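Local coordinates for phosphodiesterase (Salpingoeca rosetta, PDB 7D7P), which belongs to the cyclic nucleotide phosphodiesterase family of the HD superfamily and has an all-helical fold carrying zinc and magnesium ions, at residues L175-S180 against C213-D218. Residues are numbered along the deposited sequence; the frame is centred on the assembly and turned at random.
Sequences LENHHS and CILNTD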
loop_
_atom_site.group_PDB
_atom_site.type_symbol
_atom_site.label_atom_id
_atom_site.label_comp_id
_atom_site.label_asym_id
_atom_site.label_seq_id
_atom_site.Cartn_x
_atom_site.Cartn_y
_atom_site.Cartn_z
ATOM N N LEU A 175 -18.633 20.303 -12.133
ATOM C CA LEU A 175 -18.739 21.021 -10.865
ATOM C C LEU A 175 -17.674 22.100 -10.741
ATOM O O LEU A 175 -17.970 23.223 -10.316
ATOM C CB LEU A 175 -18.632 20.042 -9.698
ATOM C CG LEU A 175 -19.861 19.187 -9.406
ATOM C CD1 LEU A 175 -19.572 18.241 -8.259
ATOM C CD2 LEU A 175 -21.056 20.070 -9.097
ATOM N N GLU A 176 -16.428 21.775 -11.095
ATOM C CA GLU A 176 -15.332 22.726 -10.933
ATOM C C GLU A 176 -15.517 23.946 -11.828
ATOM O O GLU A 176 -15.219 25.074 -11.417
ATOM C CB GLU A 176 -13.996 22.037 -11.221
ATOM C CG GLU A 176 -13.620 20.948 -10.215
ATOM C CD GLU A 176 -14.435 19.671 -10.383
ATOM O OE1 GLU A 176 -14.939 19.419 -11.499
ATOM O OE2 GLU A 176 -14.579 18.920 -9.394
ATOM N N ASN A 177 -16.000 23.742 -13.056
ATOM C CA ASN A 177 -16.349 24.878 -13.903
ATOM C C ASN A 177 -17.436 25.724 -13.255
ATOM O O ASN A 177 -17.398 26.959 -13.317
ATOM C CB ASN A 177 -16.803 24.388 -15.278
ATOM C CG ASN A 177 -15.668 24.315 -16.276
ATOM O OD1 ASN A 177 -14.937 25.287 -16.471
ATOM N ND2 ASN A 177 -15.513 23.162 -16.917
ATOM N N HIS A 178 -18.406 25.069 -12.616
ATOM C CA HIS A 178 -19.481 25.779 -11.932
ATOM C C HIS A 178 -18.954 26.571 -10.743
ATOM O O HIS A 178 -19.381 27.710 -10.512
ATOM C CB HIS A 178 -20.544 24.775 -11.485
ATOM C CG HIS A 178 -21.700 25.389 -10.760
ATOM N ND1 HIS A 178 -22.476 26.388 -11.303
ATOM C CD2 HIS A 178 -22.229 25.119 -9.542
ATOM C CE1 HIS A 178 -23.426 26.720 -10.448
ATOM N NE2 HIS A 178 -23.298 25.966 -9.371
ATOM N N HIS A 179 -18.031 25.981 -9.977
ATOM C CA HIS A 179 -17.455 26.673 -8.828
ATOM C C HIS A 179 -16.708 27.924 -9.268
ATOM O O HIS A 179 -16.892 29.007 -8.700
ATOM C CB HIS A 179 -16.515 25.738 -8.063
ATOM C CG HIS A 179 -17.155 24.461 -7.613
ATOM N ND1 HIS A 179 -18.458 24.393 -7.168
ATOM C CD2 HIS A 179 -16.665 23.200 -7.536
ATOM C CE1 HIS A 179 -18.743 23.145 -6.839
ATOM N NE2 HIS A 179 -17.672 22.401 -7.052
ATOM N N SER A 180 -15.855 27.788 -10.288
ATOM C CA SER A 180 -15.045 28.912 -10.747
ATOM C C SER A 180 -15.918 30.030 -11.302
ATOM O O SER A 180 -15.637 31.215 -11.083
ATOM C CB SER A 180 -14.042 28.431 -11.795
ATOM O OG SER A 180 -13.214 29.493 -12.241
ATOM N N CYS A 213 -6.405 26.672 -10.872
ATOM C CA CYS A 213 -6.301 25.952 -9.607
ATOM C C CYS A 213 -7.622 25.292 -9.232
ATOM O O CYS A 213 -7.630 24.151 -8.755
ATOM C CB CYS A 213 -5.815 26.891 -8.502
ATOM S SG CYS A 213 -4.044 27.288 -8.633
ATOM N N ILE A 214 -8.748 25.979 -9.453
ATOM C CA ILE A 214 -10.042 25.376 -9.138
ATOM C C ILE A 214 -10.341 24.215 -10.082
ATOM O O ILE A 214 -10.826 23.159 -9.653
ATOM C CB ILE A 214 -11.157 26.438 -9.174
ATOM C CG1 ILE A 214 -11.028 27.385 -7.978
ATOM C CG2 ILE A 214 -12.533 25.777 -9.175
ATOM C CD1 ILE A 214 -12.049 28.509 -7.968
ATOM N N LEU A 215 -10.056 24.383 -11.376
ATOM C CA LEU A 215 -10.286 23.298 -12.325
ATOM C C LEU A 215 -9.407 22.093 -12.023
ATOM O O LEU A 215 -9.788 20.954 -12.321
ATOM C CB LEU A 215 -10.044 23.781 -13.756
ATOM C CG LEU A 215 -11.118 24.668 -14.390
ATOM C CD1 LEU A 215 -10.713 25.073 -15.798
ATOM C CD2 LEU A 215 -12.470 23.965 -14.402
ATOM N N ASN A 216 -8.235 22.315 -11.431
ATOM C CA ASN A 216 -7.356 21.212 -11.065
ATOM C C ASN A 216 -7.737 20.558 -9.741
ATOM O O ASN A 216 -7.068 19.604 -9.329
ATOM C CB ASN A 216 -5.902 21.685 -11.021
ATOM C CG ASN A 216 -5.193 21.492 -12.349
ATOM O OD1 ASN A 216 -4.854 20.371 -12.726
ATOM N ND2 ASN A 216 -4.979 22.586 -13.073
ATOM N N THR A 217 -8.787 21.031 -9.067
ATOM C CA THR A 217 -9.336 20.275 -7.948
ATOM C C THR A 217 -10.222 19.128 -8.411
ATOM O O THR A 217 -10.684 18.345 -7.573
ATOM C CB THR A 217 -10.125 21.187 -7.001
ATOM O OG1 THR A 217 -11.261 21.730 -7.683
ATOM C CG2 THR A 217 -9.242 22.323 -6.488
ATOM N N ASP A 218 -10.471 19.020 -9.715
ATOM C CA ASP A 218 -11.177 17.878 -10.276
ATOM C C ASP A 218 -10.349 16.615 -10.071
ATOM O O ASP A 218 -9.235 16.503 -10.590
ATOM C CB ASP A 218 -11.448 18.118 -11.764
ATOM C CG ASP A 218 -12.291 17.019 -12.403
ATOM O OD1 ASP A 218 -12.641 16.038 -11.715
ATOM O OD2 ASP A 218 -12.609 17.144 -13.606
HETATM O O HOH W 1 -13.464 18.990 -6.839
HETATM O O HOH W 2 -13.896 15.946 -8.659
#
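Glu-176 on helix 174-187 and Asp-218, just past helix 200-215, stack their carboxylates beside the metal site of this all-helical phosphodiesterase fold. Their planes lie 1° apart, and Glu-176 OE1 comes within 3.9 Å of Asp-218 OD2. Proximity of like charge would be eased by outside donors: Asn-155 ND2 bonds Glu-176 OE1, while Ser-173 OG is hydrogen-bonded to Asp-218 OD2. A bend at chi2 (74°) turns the Glu-176 carboxylate over Asp-218 CB, which lies 3.6 Å from Glu-176 CD.

No direct hydrogen bond joins the segments; water does. One water donates to both Glu-176 OE2 (2.8 Å) and Thr-217 O (2.9 Å), and a second links the same OE2 to Asp-218 OD1, weakly at the latter.

Van der Waals contacts make up the rest. Ile-214 CG2 sits 3.6 Å from Glu-176 O and also touches the CB atoms of His-179 and Ser-180. Leu-215 CD2 reaches the amide of Asn-177, 3.5 Å from its OD1; ND2 of that amide is hydrogen-bonded to Gln-172 O.

Toward the metals, the His-179 side chain lies about 4 Å from the magnesium ion between nearest atoms, and its ND1 hydrogen-bonds to Leu-148 O. Over the centre of that imidazole, 3.0 Å above its plane, stands Leu-175 O.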